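Local coordinates for protein putative pectin lyase (Geobacillus virus E2, PDB 7CHU) that serves as a tailspike of a thermophilic phage, probably recognising host-surface carbohydrate through a trimeric parallel beta-helix of the pectate lyase-like kind, at residues 330-336 and 354-360; 347-353 and 374-380; 242-247 and 276-280. All coordinates share one frame; numbering follows the deposited sequence.

Interaction 1 (330-336 and 354-360)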
loop_
_atom_site.group_PDB
_atom_site.type_symbol
_atom_site.label_atom_id
_atom_site.label_comp_id
_atom_site.label_asym_id
_atom_site.label_seq_id
_atom_site.Cartn_x
_atom_site.Cartn_y
_atom_site.Cartn_z
ATOM N N LYS A 330 -14.423 16.429 2.851
ATOM C CA LYS A 330 -15.834 16.811 2.806
ATOM C C LYS A 330 -16.552 15.820 1.898
ATOM O O LYS A 330 -16.316 15.798 0.685
ATOM C CB LYS A 330 -15.973 18.241 2.301
ATOM C CG LYS A 330 -17.315 18.871 2.479
ATOM C CD LYS A 330 -17.347 20.230 1.777
ATOM C CE LYS A 330 -17.973 21.323 2.624
ATOM N NZ LYS A 330 -17.044 21.843 3.697
ATOM N N VAL A 331 -17.385 14.964 2.488
ATOM C CA VAL A 331 -17.966 13.824 1.782
ATOM C C VAL A 331 -19.389 14.160 1.355
ATOM O O VAL A 331 -20.192 14.649 2.161
ATOM C CB VAL A 331 -17.966 12.560 2.661
ATOM C CG1 VAL A 331 -18.632 11.385 1.924
ATOM C CG2 VAL A 331 -16.538 12.202 3.121
ATOM N N LYS A 332 -19.709 13.849 0.096
ATOM C CA LYS A 332 -21.066 13.816 -0.411
ATOM C C LYS A 332 -21.126 12.526 -1.217
ATOM O O LYS A 332 -20.867 12.510 -2.426
ATOM C CB LYS A 332 -21.393 15.050 -1.262
ATOM C CG LYS A 332 -22.818 15.070 -1.884
ATOM C CD LYS A 332 -22.892 16.212 -2.916
ATOM C CE LYS A 332 -24.243 16.303 -3.601
ATOM N NZ LYS A 332 -24.503 15.157 -4.508
ATOM N N GLY A 333 -21.462 11.439 -0.543
ATOM C CA GLY A 333 -21.515 10.148 -1.196
ATOM C C GLY A 333 -21.583 9.017 -0.189
ATOM O O GLY A 333 -21.642 9.231 1.026
ATOM N N ASP A 334 -21.559 7.796 -0.724
ATOM C CA ASP A 334 -21.842 6.586 0.034
ATOM C C ASP A 334 -20.691 5.601 -0.040
ATOM O O ASP A 334 -20.038 5.474 -1.077
ATOM C CB ASP A 334 -23.094 5.875 -0.488
ATOM C CG ASP A 334 -24.321 6.771 -0.481
ATOM O OD1 ASP A 334 -24.376 7.693 0.358
ATOM O OD2 ASP A 334 -25.220 6.555 -1.323
ATOM N N ARG A 335 -20.493 4.874 1.068
ATOM C CA ARG A 335 -19.579 3.726 1.153
ATOM C C ARG A 335 -18.134 4.121 0.860
ATOM O O ARG A 335 -17.342 3.319 0.372
ATOM C CB ARG A 335 -20.012 2.586 0.219
ATOM C CG ARG A 335 -21.475 2.146 0.354
ATOM C CD ARG A 335 -21.622 0.617 0.347
ATOM N NE ARG A 335 -21.009 -0.040 -0.819
ATOM C CZ ARG A 335 -21.603 -0.145 -2.015
ATOM N NH1 ARG A 335 -22.806 0.378 -2.213
ATOM N NH2 ARG A 335 -20.995 -0.753 -3.030
ATOM N N ASN A 336 -17.768 5.357 1.137
ATOM C CA ASN A 336 -16.358 5.651 1.092
ATOM C C ASN A 336 -15.689 5.086 2.335
ATOM O O ASN A 336 -16.339 4.834 3.366
ATOM C CB ASN A 336 -16.144 7.147 0.943
ATOM C CG ASN A 336 -16.868 7.704 -0.274
ATOM O OD1 ASN A 336 -16.468 7.438 -1.414
ATOM N ND2 ASN A 336 -17.965 8.425 -0.046
ATOM N N THR A 354 -21.628 14.839 4.649
ATOM C CA THR A 354 -22.683 15.812 4.384
ATOM C C THR A 354 -23.914 15.166 3.746
ATOM O O THR A 354 -23.843 14.106 3.113
ATOM C CB THR A 354 -22.190 16.949 3.477
ATOM O OG1 THR A 354 -22.040 16.479 2.140
ATOM C CG2 THR A 354 -20.865 17.507 3.956
ATOM N N GLY A 355 -25.054 15.864 3.885
ATOM C CA GLY A 355 -26.260 15.482 3.163
ATOM C C GLY A 355 -26.687 14.092 3.568
ATOM O O GLY A 355 -26.642 13.722 4.743
ATOM N N THR A 356 -27.058 13.283 2.584
ATOM C CA THR A 356 -27.519 11.918 2.826
ATOM C C THR A 356 -26.391 10.872 2.802
ATOM O O THR A 356 -26.694 9.679 2.694
ATOM C CB THR A 356 -28.548 11.506 1.771
ATOM O OG1 THR A 356 -27.882 11.463 0.510
ATOM C CG2 THR A 356 -29.710 12.479 1.692
ATOM N N SER A 357 -25.121 11.293 2.854
ATOM C CA SER A 357 -23.975 10.373 2.853
ATOM C C SER A 357 -24.210 9.201 3.800
ATOM O O SER A 357 -24.511 9.400 4.976
ATOM C CB SER A 357 -22.708 11.129 3.274
ATOM O OG SER A 357 -22.397 12.152 2.331
ATOM N N MET A 358 -24.111 7.975 3.286
ATOM C CA MET A 358 -24.436 6.831 4.120
ATOM C C MET A 358 -23.445 5.690 3.935
ATOM O O MET A 358 -22.898 5.481 2.848
ATOM C CB MET A 358 -25.866 6.335 3.854
ATOM C CG MET A 358 -26.044 5.468 2.597
ATOM S SD MET A 358 -27.772 4.954 2.393
ATOM C CE MET A 358 -28.342 4.935 4.097
ATOM N N LEU A 359 -23.253 4.929 5.014
ATOM C CA LEU A 359 -22.407 3.728 5.047
ATOM C C LEU A 359 -20.949 4.026 4.691
ATOM O O LEU A 359 -20.204 3.145 4.261
ATOM C CB LEU A 359 -22.962 2.624 4.147
ATOM C CG LEU A 359 -23.968 1.618 4.727
ATOM C CD1 LEU A 359 -23.505 1.012 6.028
ATOM C CD2 LEU A 359 -25.356 2.236 4.897
ATOM N N ASN A 360 -20.496 5.243 4.925
ATOM C CA ASN A 360 -19.069 5.494 4.959
ATOM C C ASN A 360 -18.473 4.907 6.242
ATOM O O ASN A 360 -19.160 4.760 7.257
ATOM C CB ASN A 360 -18.821 6.991 4.863
ATOM C CG ASN A 360 -19.417 7.576 3.613
ATOM O OD1 ASN A 360 -18.819 7.482 2.532
ATOM N ND2 ASN A 360 -20.614 8.172 3.739
HETATM O O HOH W 1 -25.767 9.782 -0.597
HETATM O O HOH W 2 -17.747 2.013 3.366
#
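Asn336 and Asn360 run alongside each other in the same direction, their amide planes only 11° apart. Similar first torsions go with this match: each CG sits beside its own backbone N, chi1 -56° in Asn336 and -58° in Asn360. Asn360 OD1 takes two donors, Asn336 ND2 in the carbonyl plane at 2.9 Å and, at 2.8 Å and above that plane, Asn336 N. Asn360 ND2 gives one bond to Gly333 O (3.1 Å), which lies in its amide plane, and another to Asn384 OD1, while Asn336 OD1 accepts Thr314 N. Ser357 OG works as a relay: it receives Gly333 N at 3.1 Å and donates to Thr354 O at 2.6 Å, across the type II' turn from Thr354 to Ser357. Val331 O is gripped by both Thr354 N and Thr354 OG1, the latter 2.6 Å away. Asp334 OD1 accepts Met358 N (3.0 Å) on its anti side, out of the carboxylate plane, and a hydrogen bond from a water that also bonds Thr356 OG1. Amides handing bonds along from Asn336 to Asn360 to Asn384, at the turns of successive coils, form an asparagine ladder, as known from parallel beta-helices of the pectate lyase kind.

Interaction 2 (347-353 and 374-380)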
loop_
_atom_site.group_PDB
_atom_site.type_symbol
_atom_site.label_atom_id
_atom_site.label_comp_id
_atom_site.label_asym_id
_atom_site.label_seq_id
_atom_site.Cartn_x
_atom_site.Cartn_y
_atom_site.Cartn_z
ATOM N N THR A 347 -9.805 23.476 10.498
ATOM C CA THR A 347 -10.812 24.355 11.073
ATOM C C THR A 347 -12.194 23.709 11.116
ATOM O O THR A 347 -13.036 24.154 11.893
ATOM C CB THR A 347 -10.867 25.677 10.286
ATOM O OG1 THR A 347 -11.340 25.433 8.961
ATOM C CG2 THR A 347 -9.499 26.299 10.171
ATOM N N GLY A 348 -12.436 22.654 10.331
ATOM C CA GLY A 348 -13.701 21.936 10.369
ATOM C C GLY A 348 -13.597 20.558 10.993
ATOM O O GLY A 348 -12.830 20.354 11.938
ATOM N N TYR A 349 -14.359 19.599 10.475
ATOM C CA TYR A 349 -14.215 18.203 10.854
ATOM C C TYR A 349 -13.061 17.564 10.087
ATOM O O TYR A 349 -12.696 18.014 8.997
ATOM C CB TYR A 349 -15.491 17.431 10.552
ATOM C CG TYR A 349 -16.713 18.019 11.201
ATOM C CD1 TYR A 349 -17.028 17.701 12.512
ATOM C CD2 TYR A 349 -17.575 18.878 10.493
ATOM C CE1 TYR A 349 -18.168 18.213 13.126
ATOM C CE2 TYR A 349 -18.726 19.406 11.099
ATOM C CZ TYR A 349 -19.002 19.072 12.416
ATOM O OH TYR A 349 -20.121 19.572 13.042
ATOM N N PHE A 350 -12.497 16.493 10.667
ATOM C CA PHE A 350 -11.601 15.646 9.888
ATOM C C PHE A 350 -12.358 15.062 8.706
ATOM O O PHE A 350 -11.881 15.112 7.568
ATOM C CB PHE A 350 -11.005 14.509 10.726
ATOM C CG PHE A 350 -10.126 14.971 11.871
ATOM C CD1 PHE A 350 -9.552 16.236 11.873
ATOM C CD2 PHE A 350 -9.882 14.120 12.949
ATOM C CE1 PHE A 350 -8.760 16.650 12.931
ATOM C CE2 PHE A 350 -9.080 14.518 14.010
ATOM C CZ PHE A 350 -8.521 15.787 14.007
ATOM N N VAL A 351 -13.550 14.513 8.967
ATOM C CA VAL A 351 -14.410 13.891 7.955
ATOM C C VAL A 351 -15.821 14.428 8.163
ATOM O O VAL A 351 -16.440 14.181 9.205
ATOM C CB VAL A 351 -14.410 12.352 8.031
ATOM C CG1 VAL A 351 -15.329 11.755 6.986
ATOM C CG2 VAL A 351 -12.977 11.748 7.854
ATOM N N ASN A 352 -16.327 15.163 7.174
ATOM C CA ASN A 352 -17.648 15.780 7.223
ATOM C C ASN A 352 -18.540 14.982 6.280
ATOM O O ASN A 352 -18.435 15.117 5.062
ATOM C CB ASN A 352 -17.567 17.250 6.828
ATOM C CG ASN A 352 -18.877 18.002 7.079
ATOM O OD1 ASN A 352 -19.873 17.403 7.488
ATOM N ND2 ASN A 352 -18.870 19.315 6.830
ATOM N N LEU A 353 -19.389 14.127 6.842
ATOM C CA LEU A 353 -20.323 13.325 6.060
ATOM C C LEU A 353 -21.565 14.190 5.820
ATOM O O LEU A 353 -22.441 14.298 6.685
ATOM C CB LEU A 353 -20.627 12.017 6.783
ATOM C CG LEU A 353 -19.374 11.190 7.184
ATOM C CD1 LEU A 353 -19.697 9.993 8.042
ATOM C CD2 LEU A 353 -18.565 10.739 5.945
ATOM N N LEU A 374 -15.947 21.438 17.527
ATOM C CA LEU A 374 -16.482 20.419 16.636
ATOM C C LEU A 374 -15.981 19.053 17.088
ATOM O O LEU A 374 -15.852 18.808 18.291
ATOM C CB LEU A 374 -16.083 20.723 15.186
ATOM C CG LEU A 374 -16.399 22.138 14.663
ATOM C CD1 LEU A 374 -15.976 22.254 13.212
ATOM C CD2 LEU A 374 -17.881 22.542 14.831
ATOM N N ALA A 375 -15.647 18.172 16.149
ATOM C CA ALA A 375 -15.231 16.823 16.504
ATOM C C ALA A 375 -14.485 16.242 15.315
ATOM O O ALA A 375 -14.421 16.880 14.254
ATOM C CB ALA A 375 -16.440 15.948 16.886
ATOM N N PRO A 376 -13.899 15.040 15.458
ATOM C CA PRO A 376 -13.289 14.390 14.282
ATOM C C PRO A 376 -14.264 14.207 13.128
ATOM O O PRO A 376 -13.871 14.375 11.968
ATOM C CB PRO A 376 -12.803 13.040 14.833
ATOM C CG PRO A 376 -12.549 13.289 16.286
ATOM C CD PRO A 376 -13.597 14.305 16.709
ATOM N N PHE A 377 -15.527 13.867 13.417
ATOM C CA PHE A 377 -16.568 13.722 12.406
ATOM C C PHE A 377 -17.862 14.304 12.957
ATOM O O PHE A 377 -18.011 14.513 14.171
ATOM C CB PHE A 377 -16.768 12.252 12.013
ATOM C CG PHE A 377 -16.850 11.323 13.191
ATOM C CD1 PHE A 377 -18.076 11.092 13.822
ATOM C CD2 PHE A 377 -15.709 10.697 13.684
ATOM C CE1 PHE A 377 -18.170 10.235 14.903
ATOM C CE2 PHE A 377 -15.787 9.842 14.780
ATOM C CZ PHE A 377 -17.019 9.622 15.398
ATOM N N ASN A 378 -18.799 14.580 12.047
ATOM C CA ASN A 378 -20.069 15.194 12.419
ATOM C C ASN A 378 -21.067 14.110 12.816
ATOM O O ASN A 378 -20.804 12.913 12.686
ATOM C CB ASN A 378 -20.617 16.028 11.251
ATOM C CG ASN A 378 -20.897 15.174 10.028
ATOM O OD1 ASN A 378 -20.119 14.277 9.712
ATOM N ND2 ASN A 378 -22.016 15.425 9.353
ATOM N N ASN A 379 -22.256 14.529 13.260
ATOM C CA ASN A 379 -23.353 13.600 13.482
ATOM C C ASN A 379 -24.236 13.619 12.239
ATOM O O ASN A 379 -25.075 14.521 12.098
ATOM C CB ASN A 379 -24.154 13.991 14.731
ATOM C CG ASN A 379 -23.305 13.937 16.011
ATOM O OD1 ASN A 379 -22.345 13.157 16.116
ATOM N ND2 ASN A 379 -23.672 14.754 16.997
ATOM N N PRO A 380 -24.090 12.674 11.312
ATOM C CA PRO A 380 -24.753 12.792 10.009
ATOM C C PRO A 380 -26.199 12.310 10.051
ATOM O O PRO A 380 -26.638 11.620 10.975
ATOM C CB PRO A 380 -23.901 11.897 9.105
ATOM C CG PRO A 380 -23.423 10.807 10.031
ATOM C CD PRO A 380 -23.271 11.451 11.405
#
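Tyr349 reaches across to Leu374, Ala375 and Asn378, joining two successive coils of the parallel beta-helix: strand 351-353 with its approach, and the loop that follows strand 366-368. Its CG lies anti to the carbonyl carbon (chi1 -56°), which sends the ring between Leu374 and Asn378. CB starts beside Pro376 O. Further along, CD1 of Tyr349 comes edge-on to Ala375 O at 3.2 Å, near the ring plane. Tyr349 CE1 then meets Asn378 CA at 3.6 Å and also touches Leu374 CB. Tyr349 CZ has Asn378 CB at the same 3.6 Å; this methylene stands over the ring face, displaced toward the rim, and makes a CH-pi contact. Leu374 CD1 covers the opposite face, and at the end of the side chain Tyr349 OH lies 4.1 Å from Leu374 CD2.

Beside this clasp, Val351 N donates to Pro376 O at 3.0 Å, and Phe350 CD2 packs on Pro376 CB. Val351 and Phe377 both also touch Ile362 of strand 361-363.

The end of Asn378 does for the strand edge what a neighbouring backbone would. With CG held between backbone N and carbonyl carbon (chi1 62°), its amide faces Leu353 and answers both polar groups of that residue. Asn378 ND2 donates to Leu353 O at 2.9 Å, and Leu353 N donates back to Asn378 OD1 at 3.0 Å, from above the carbonyl plane.

Interaction 3 (242-247 and 276-280)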
loop_
_atom_site.group_PDB
_atom_site.type_symbol
_atom_site.label_atom_id
_atom_site.label_comp_id
_atom_site.label_asym_id
_atom_site.label_seq_id
_atom_site.Cartn_x
_atom_site.Cartn_y
_atom_site.Cartn_z
ATOM N N ILE A 242 -11.607 15.801 -10.708
ATOM C CA ILE A 242 -12.095 14.549 -11.278
ATOM C C ILE A 242 -13.589 14.716 -11.542
ATOM O O ILE A 242 -14.381 14.836 -10.600
ATOM C CB ILE A 242 -11.826 13.355 -10.346
ATOM C CG1 ILE A 242 -10.308 13.215 -10.111
ATOM C CG2 ILE A 242 -12.438 12.095 -10.959
ATOM C CD1 ILE A 242 -9.875 12.385 -8.849
ATOM N N TYR A 243 -13.975 14.722 -12.824
ATOM C CA TYR A 243 -15.342 14.983 -13.265
ATOM C C TYR A 243 -15.943 13.721 -13.888
ATOM O O TYR A 243 -15.249 12.969 -14.573
ATOM C CB TYR A 243 -15.323 16.136 -14.291
ATOM C CG TYR A 243 -16.657 16.643 -14.792
ATOM C CD1 TYR A 243 -17.760 16.756 -13.942
ATOM C CD2 TYR A 243 -16.799 17.058 -16.107
ATOM C CE1 TYR A 243 -18.987 17.239 -14.411
ATOM C CE2 TYR A 243 -18.009 17.545 -16.590
ATOM C CZ TYR A 243 -19.102 17.636 -15.738
ATOM O OH TYR A 243 -20.302 18.131 -16.204
ATOM N N ASN A 244 -17.221 13.462 -13.645
ATOM C CA ASN A 244 -17.785 12.285 -14.298
ATOM C C ASN A 244 -18.098 12.554 -15.775
ATOM O O ASN A 244 -18.008 11.631 -16.596
ATOM C CB ASN A 244 -19.025 11.757 -13.536
ATOM C CG ASN A 244 -20.129 12.813 -13.309
ATOM O OD1 ASN A 244 -19.933 14.024 -13.414
ATOM N ND2 ASN A 244 -21.295 12.323 -12.924
ATOM N N GLY A 245 -18.362 13.800 -16.142
ATOM C CA GLY A 245 -18.844 14.121 -17.479
ATOM C C GLY A 245 -20.322 13.821 -17.646
ATOM O O GLY A 245 -21.031 13.478 -16.693
ATOM N N THR A 246 -20.796 13.927 -18.892
ATOM C CA THR A 246 -22.226 13.828 -19.139
ATOM C C THR A 246 -22.689 12.437 -19.546
ATOM O O THR A 246 -23.903 12.231 -19.689
ATOM C CB THR A 246 -22.649 14.826 -20.226
ATOM O OG1 THR A 246 -21.904 14.547 -21.407
ATOM C CG2 THR A 246 -22.373 16.243 -19.776
ATOM N N SER A 247 -21.780 11.486 -19.749
ATOM C CA SER A 247 -22.141 10.155 -20.229
ATOM C C SER A 247 -21.952 9.065 -19.190
ATOM O O SER A 247 -22.816 8.195 -19.031
ATOM C CB SER A 247 -21.297 9.782 -21.471
ATOM O OG SER A 247 -21.668 10.577 -22.574
ATOM N N ARG A 276 -26.119 11.198 -14.091
ATOM C CA ARG A 276 -26.561 10.375 -12.972
ATOM C C ARG A 276 -25.446 9.487 -12.425
ATOM O O ARG A 276 -25.447 9.149 -11.235
ATOM C CB ARG A 276 -27.733 9.513 -13.424
ATOM C CG ARG A 276 -28.555 8.868 -12.310
ATOM C CD ARG A 276 -29.594 7.942 -12.951
ATOM N NE ARG A 276 -28.991 6.713 -13.484
ATOM C CZ ARG A 276 -28.655 6.488 -14.757
ATOM N NH1 ARG A 276 -28.866 7.424 -15.696
ATOM N NH2 ARG A 276 -28.103 5.312 -15.098
ATOM N N ARG A 277 -24.521 9.073 -13.279
ATOM C CA ARG A 277 -23.512 8.088 -12.915
ATOM C C ARG A 277 -22.395 8.776 -12.148
ATOM O O ARG A 277 -21.628 9.560 -12.721
ATOM C CB ARG A 277 -22.992 7.402 -14.164
ATOM C CG ARG A 277 -24.007 6.470 -14.752
ATOM C CD ARG A 277 -23.599 6.007 -16.135
ATOM N NE ARG A 277 -24.627 5.123 -16.662
ATOM C CZ ARG A 277 -24.813 4.837 -17.946
ATOM N NH1 ARG A 277 -24.031 5.382 -18.881
ATOM N NH2 ARG A 277 -25.798 4.015 -18.289
ATOM N N ARG A 278 -22.320 8.499 -10.852
ATOM C CA ARG A 278 -21.391 9.205 -9.987
ATOM C C ARG A 278 -20.000 8.580 -10.058
ATOM O O ARG A 278 -19.848 7.393 -10.355
ATOM C CB ARG A 278 -21.911 9.205 -8.546
ATOM C CG ARG A 278 -23.293 9.894 -8.410
ATOM C CD ARG A 278 -23.957 9.588 -7.061
ATOM N NE ARG A 278 -22.987 9.647 -5.962
ATOM C CZ ARG A 278 -22.462 10.769 -5.460
ATOM N NH1 ARG A 278 -22.825 11.953 -5.933
ATOM N NH2 ARG A 278 -21.561 10.706 -4.476
ATOM N N ASN A 279 -18.985 9.417 -9.833
ATOM C CA ASN A 279 -17.620 8.937 -9.699
ATOM C C ASN A 279 -17.573 7.850 -8.636
ATOM O O ASN A 279 -18.243 7.933 -7.594
ATOM C CB ASN A 279 -16.679 10.096 -9.343
ATOM C CG ASN A 279 -16.586 11.134 -10.477
ATOM O OD1 ASN A 279 -16.538 10.781 -11.659
ATOM N ND2 ASN A 279 -16.546 12.404 -10.116
ATOM N N GLY A 280 -16.802 6.806 -8.906
ATOM C CA GLY A 280 -16.801 5.679 -7.987
ATOM C C GLY A 280 -15.520 4.877 -8.019
ATOM O O GLY A 280 -14.798 4.853 -9.019
#
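At a turn of the parallel beta-helix, just past strand 240-243, Asn244 and Ser247 meet the loop that leads from strand 268-271 to strand 283-285. The central bond runs from Asn244 ND2 to Arg277 O, 2.8 Å long and straight, with 179° at the hydrogen. The oxygen lies in the amide plane of Asn244, although ND2 itself approaches from above the plane of the Arg277 carbonyl. Asn244 CG sits between its backbone N and carbonyl carbon (chi1 55°), which directs the amide at this loop, where its OD1 also accepts Gly274 N. Both ends of the amide are therefore fixed on the next coil. Asn279 also leans on Asn244: its OD1 rests 3.3 Å from Asn244 CB and accepts Ser250 N. At the exposed side, the extended Arg277 chain carries NH1 to Ser247 O at 3.1 Å; this bond is bent, 135° at the hydrogen, and the oxygen is tilted from the guanidinium plane. Arg277 also touches a crystal neighbour, which may influence its position. Asn244 thus ties together loops of successive coils by side-chain-to-backbone bonding, an arrangement in keeping with the stacked turns of the pectate lyase-like beta-helix.

From the N terminus, interaction 3 comes first: 276-280 returns to 242-247, closing a loop of 28 intervening residues, well before the other two begin. Interactions 1 and 2, which close loops of 17 and 20 intervening residues, then cross, because the chain passes through 330-336, 347-353, 354-360 and 374-380 in alternating order. Their shared ground is the pair of parallel strands 329-331 and 351-353, where Val331 N lies 2.8 Å from Asn352 O and Val331 packs on Leu353. Interaction 3 meets interaction 1 through Arg278 NH2, 2.8 Å from Lys332 O, whereas it stays about 11 Å, nearest atoms, from interaction 2. Together they link successive coils along the helix axis.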